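Local coordinates for PBP domain-containing protein (PDB 3MUQ) that is of unknown function but belongs to the periplasmic binding protein superfamily, so it may bind a small ligand, at residues 29-34 with 220-225; 203-206 with 212-215. One frame throughout, in Å; residues are numbered along the deposited sequence. Where two conformers were deposited one is given.

Contact 1: 29-34 with 220-225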
loop_
_atom_site.group_PDB
_atom_site.type_symbol
_atom_site.label_atom_id
_atom_site.label_comp_id
_atom_site.label_asym_id
_atom_site.label_seq_id
_atom_site.Cartn_x
_atom_site.Cartn_y
_atom_site.Cartn_z
ATOM N N GLU A 29 1.031 -11.346 15.780
ATOM C CA GLU A 29 1.195 -12.532 16.625
ATOM C C GLU A 29 -0.156 -13.027 17.096
ATOM O O GLU A 29 -0.421 -14.228 17.096
ATOM C CB GLU A 29 2.089 -12.272 17.850
ATOM C CG GLU A 29 2.311 -13.544 18.691
ATOM C CD GLU A 29 3.052 -13.300 20.002
ATOM O OE1 GLU A 29 3.671 -12.230 20.162
ATOM O OE2 GLU A 29 3.012 -14.186 20.878
ATOM N N LYS A 30 -1.001 -12.092 17.514
ATOM C CA LYS A 30 -2.346 -12.429 17.943
ATOM C C LYS A 30 -3.054 -13.168 16.816
ATOM O O LYS A 30 -3.713 -14.178 17.041
ATOM C CB LYS A 30 -3.112 -11.148 18.292
ATOM C CG LYS A 30 -4.590 -11.337 18.622
ATOM C CD LYS A 30 -4.787 -11.795 20.060
ATOM C CE LYS A 30 -6.253 -12.072 20.375
ATOM N NZ LYS A 30 -6.422 -12.668 21.738
ATOM N N ASP A 31 -2.914 -12.662 15.597
ATOM C CA ASP A 31 -3.618 -13.253 14.457
ATOM C C ASP A 31 -3.114 -14.647 14.098
ATOM O O ASP A 31 -3.903 -15.551 13.872
ATOM C CB ASP A 31 -3.515 -12.346 13.228
ATOM C CG ASP A 31 -4.505 -11.185 13.260
ATOM O OD1 ASP A 31 -5.383 -11.180 14.138
ATOM O OD2 ASP A 31 -4.413 -10.288 12.391
ATOM N N THR A 32 -1.799 -14.824 14.047
ATOM C CA THR A 32 -1.239 -16.015 13.414
ATOM C C THR A 32 -0.505 -16.991 14.335
ATOM O O THR A 32 -0.298 -18.138 13.970
ATOM C CB THR A 32 -0.254 -15.626 12.309
ATOM O OG1 THR A 32 0.878 -14.983 12.905
ATOM C CG2 THR A 32 -0.917 -14.682 11.321
ATOM N N GLY A 33 -0.096 -16.530 15.505
ATOM C CA GLY A 33 0.727 -17.333 16.386
ATOM C C GLY A 33 2.218 -17.266 16.071
ATOM O O GLY A 33 3.021 -17.889 16.764
ATOM N N TYR A 34 2.611 -16.531 15.032
ATOM C CA TYR A 34 4.037 -16.420 14.740
ATOM C C TYR A 34 4.665 -15.351 15.617
ATOM O O TYR A 34 4.047 -14.315 15.885
ATOM C CB TYR A 34 4.296 -16.079 13.274
ATOM C CG TYR A 34 4.052 -17.207 12.291
ATOM C CD1 TYR A 34 4.903 -18.311 12.220
ATOM C CD2 TYR A 34 2.982 -17.151 11.426
ATOM C CE1 TYR A 34 4.667 -19.328 11.305
ATOM C CE2 TYR A 34 2.742 -18.147 10.526
ATOM C CZ TYR A 34 3.577 -19.229 10.461
ATOM O OH TYR A 34 3.292 -20.199 9.526
ATOM N N SER A 220 4.598 -11.495 5.322
ATOM C CA SER A 220 4.532 -10.640 4.140
ATOM C C SER A 220 3.101 -10.560 3.620
ATOM O O SER A 220 2.605 -9.469 3.393
ATOM C CB SER A 220 5.464 -11.144 3.034
ATOM O OG SER A 220 5.317 -10.361 1.859
ATOM N N ASP A 221 2.443 -11.715 3.443
ATOM C CA ASP A 221 1.039 -11.758 3.020
ATOM C C ASP A 221 0.175 -10.909 3.965
ATOM O O ASP A 221 -0.651 -10.109 3.533
ATOM C CB ASP A 221 0.515 -13.208 3.014
ATOM C CG ASP A 221 1.120 -14.044 1.912
ATOM O OD1 ASP A 221 1.681 -13.457 0.959
ATOM O OD2 ASP A 221 1.030 -15.291 1.998
ATOM N N TRP A 222 0.378 -11.073 5.266
ATOM C CA TRP A 222 -0.397 -10.304 6.237
ATOM C C TRP A 222 -0.135 -8.798 6.082
ATOM O O TRP A 222 -1.062 -7.984 6.103
ATOM C CB TRP A 222 -0.054 -10.779 7.648
ATOM C CG TRP A 222 -0.806 -10.111 8.775
ATOM C CD1 TRP A 222 -1.993 -10.521 9.328
ATOM C CD2 TRP A 222 -0.400 -8.945 9.514
ATOM N NE1 TRP A 222 -2.354 -9.675 10.362
ATOM C CE2 TRP A 222 -1.399 -8.699 10.493
ATOM C CE3 TRP A 222 0.702 -8.087 9.444
ATOM C CZ2 TRP A 222 -1.325 -7.620 11.396
ATOM C CZ3 TRP A 222 0.781 -7.020 10.343
ATOM C CH2 TRP A 222 -0.232 -6.793 11.309
ATOM N N LEU A 223 1.129 -8.425 5.909
ATOM C CA LEU A 223 1.498 -7.012 5.794
ATOM C C LEU A 223 0.853 -6.299 4.614
ATOM O O LEU A 223 0.535 -5.101 4.711
ATOM C CB LEU A 223 3.022 -6.849 5.696
ATOM C CG LEU A 223 3.839 -7.163 6.944
ATOM C CD1 LEU A 223 5.333 -7.294 6.592
ATOM C CD2 LEU A 223 3.610 -6.089 7.986
ATOM N N VAL A 224 0.660 -7.013 3.506
ATOM C CA VAL A 224 0.072 -6.375 2.311
ATOM C C VAL A 224 -1.442 -6.591 2.180
ATOM O O VAL A 224 -2.078 -6.027 1.297
ATOM C CB VAL A 224 0.776 -6.796 0.994
ATOM C CG1 VAL A 224 2.290 -6.434 1.026
ATOM C CG2 VAL A 224 0.555 -8.274 0.711
ATOM N N ASN A 225 -2.019 -7.412 3.045
ATOM C CA ASN A 225 -3.461 -7.566 3.025
ATOM C C ASN A 225 -4.099 -6.489 3.910
ATOM O O ASN A 225 -3.419 -5.882 4.748
ATOM C CB ASN A 225 -3.890 -8.997 3.401
ATOM C CG ASN A 225 -3.813 -9.985 2.197
ATOM O OD1 ASN A 225 -4.825 -10.566 1.783
ATOM N ND2 ASN A 225 -2.605 -10.176 1.648
#
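Trp222 reaches from helix 213-224 to Asp31, near the end of helix 20-32, and one hydrogen bond carries the contact: NE1 of Trp222 gives its N-H to OD2 of Asp31 over 3.0 Å, with an N-H...O angle of 161°. The carboxylate oxygen lies at the edge of the indole, near its plane, and accepts through its anti lone pair, the one turned away from OD1. The two planes stand 67° apart, so the groups meet edge-on rather than stacked. With CG anti to its backbone N (chi1 -178°), the tryptophan directs its indole outward toward helix 20-32, with NE1 at the Asp31 carboxylate. Between the two segments the close contact is this buried pair; Phe28 meets the indole edge-to-face, and Ala177 of the second subunit packs on Asp31. On the looser side, exposed Gly33 ends helix 20-32 with a positive phi. There the chain turns through an ST turn, in which the backbone N of Tyr34 donates to OG1 of Thr32 at 3.2 Å; CG2 of Thr32 stays 4.7 Å from CD1 of Trp222. Asp31 OD1 is claimed separately, by a salt bridge to Arg227 and a hydrogen bond from Gln27. Both carboxylate oxygens are thus engaged, an arrangement that fixes the rotation of the group and would be expected to keep this buried acid ionised.

Contact 2: 203-206 with 212-215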
loop_
_atom_site.group_PDB
_atom_site.type_symbol
_atom_site.label_atom_id
_atom_site.label_comp_id
_atom_site.label_asym_id
_atom_site.label_seq_id
_atom_site.Cartn_x
_atom_site.Cartn_y
_atom_site.Cartn_z
ATOM N N VAL A 203 13.672 -14.124 1.993
ATOM C CA VAL A 203 14.907 -14.809 1.654
ATOM C C VAL A 203 14.583 -16.004 0.756
ATOM O O VAL A 203 13.650 -16.763 1.022
ATOM C CB VAL A 203 15.697 -15.215 2.910
ATOM C CG1 VAL A 203 16.875 -16.128 2.541
ATOM C CG2 VAL A 203 16.144 -13.933 3.689
ATOM N N ASN A 204 15.338 -16.150 -0.326
ATOM C CA ASN A 204 15.051 -17.183 -1.316
ATOM C C ASN A 204 15.152 -18.605 -0.731
ATOM O O ASN A 204 16.233 -19.050 -0.365
ATOM C CB ASN A 204 16.007 -17.024 -2.486
ATOM C CG ASN A 204 15.688 -17.965 -3.637
ATOM O OD1 ASN A 204 14.917 -18.925 -3.493
ATOM N ND2 ASN A 204 16.278 -17.688 -4.796
ATOM N N PRO A 205 14.021 -19.327 -0.649
ATOM C CA PRO A 205 14.054 -20.649 -0.003
ATOM C C PRO A 205 14.836 -21.665 -0.826
ATOM O O PRO A 205 15.217 -22.710 -0.317
ATOM C CB PRO A 205 12.576 -21.045 0.051
ATOM C CG PRO A 205 11.962 -20.334 -1.105
ATOM C CD PRO A 205 12.678 -18.998 -1.153
ATOM N N GLU A 206 15.060 -21.346 -2.093
ATOM C CA GLU A 206 15.914 -22.141 -2.959
ATOM C C GLU A 206 17.340 -22.059 -2.451
ATOM O O GLU A 206 18.066 -23.050 -2.459
ATOM C CB GLU A 206 15.886 -21.559 -4.369
ATOM C CG GLU A 206 15.362 -22.459 -5.458
ATOM C CD GLU A 206 15.595 -21.850 -6.837
ATOM O OE1 GLU A 206 16.214 -20.760 -6.914
ATOM O OE2 GLU A 206 15.162 -22.457 -7.841
ATOM N N ASN A 212 12.760 -20.145 7.569
ATOM C CA ASN A 212 11.342 -20.258 7.832
ATOM C C ASN A 212 10.535 -19.495 6.781
ATOM O O ASN A 212 10.026 -18.402 7.033
ATOM C CB ASN A 212 11.026 -19.769 9.244
ATOM C CG ASN A 212 9.574 -20.004 9.625
ATOM O OD1 ASN A 212 8.821 -20.629 8.878
ATOM N ND2 ASN A 212 9.177 -19.506 10.799
ATOM N N TYR A 213 10.428 -20.096 5.603
ATOM C CA TYR A 213 9.764 -19.466 4.472
ATOM C C TYR A 213 8.263 -19.354 4.717
ATOM O O TYR A 213 7.631 -18.356 4.354
ATOM C CB TYR A 213 10.038 -20.251 3.194
ATOM C CG TYR A 213 9.331 -19.689 1.982
ATOM C CD1 TYR A 213 9.847 -18.600 1.306
ATOM C CD2 TYR A 213 8.152 -20.249 1.515
ATOM C CE1 TYR A 213 9.213 -18.079 0.202
ATOM C CE2 TYR A 213 7.499 -19.725 0.398
ATOM C CZ TYR A 213 8.041 -18.646 -0.250
ATOM O OH TYR A 213 7.421 -18.115 -1.361
ATOM N N GLN A 214 7.701 -20.375 5.354
ATOM C CA GLN A 214 6.276 -20.406 5.621
ATOM C C GLN A 214 5.884 -19.248 6.521
ATOM O O GLN A 214 4.922 -18.539 6.242
ATOM C CB GLN A 214 5.877 -21.726 6.274
ATOM C CG GLN A 214 4.410 -21.780 6.657
ATOM C CD GLN A 214 3.967 -23.167 7.105
ATOM O OE1 GLN A 214 4.683 -23.856 7.835
ATOM N NE2 GLN A 214 2.776 -23.580 6.667
ATOM N N GLY A 215 6.625 -19.067 7.607
ATOM C CA GLY A 215 6.360 -17.972 8.516
ATOM C C GLY A 215 6.636 -16.616 7.885
ATOM O O GLY A 215 5.881 -15.661 8.094
#
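Pro205 and Tyr213 bring the two backbones nearest each other, their CA atoms 6.3 Å apart, where the chain leaving strand 195-203 is met by the first turn of helix 213-224. Residues 203-206 pass from extended angles at Val203 to helical ones at Glu206. An Asx turn shapes the bend, OD1 of Asn204 accepting from the backbone N of Glu206 at 2.8 Å, with the donor above the carbonyl plane. In the other segment, Asn212 is the N-cap of the helix: its OD1 takes the N-H of Gly215 at 3.0 Å, again from above the carbonyl plane.

Among the side chains, Pro205 lies over one face of the Tyr213 ring. Its CG sits 4.0 Å from the centroid of the Tyr213 ring and 26° off the normal, a CH-pi contact displaced toward the rim, where CG of Pro205 comes within 3.6 Å of CD1 of Tyr213. CB and CD of the proline flank this point, CB toward the CG end of the phenol and CD over CD1 and CE1. The tyrosine torsions present the face: chi1 of 178° sends the ring out from the helix start, and chi2 of 80° turns it broadside to the proline. Val203 O lies near the plane of the ring, at its edge, 4.2 Å from Tyr213 CD1. Pro205 also touches Val76, while Asn212 ND2 donates to the backbone O of His6. The whole is a proline-over-tyrosine CH-pi contact closing a strand-to-helix connection, whose helix begins with an asparagine N-cap.

Helix 213-224 joins the two contacts: contact 2 packs its first turn against the loop after strand 195-203, whereas contact 1 ties its last turns to helix 20-32. Their centres lie about 15 Å apart, on the same side of the chain's centre. They also touch directly through Tyr34, whose OH comes within 3.5 Å of CG of Gln214, while its CE1 is equally close to CA of Gly215. Tyr34, two residues past the end of helix 20-32, therefore packs on the first turn of helix 213-224. Asn225 and Val224, at the contact 1 end, hydrogen-bond to the second subunit; contact 2 touches no other chain of the assembly. No ligand site is established near either contact.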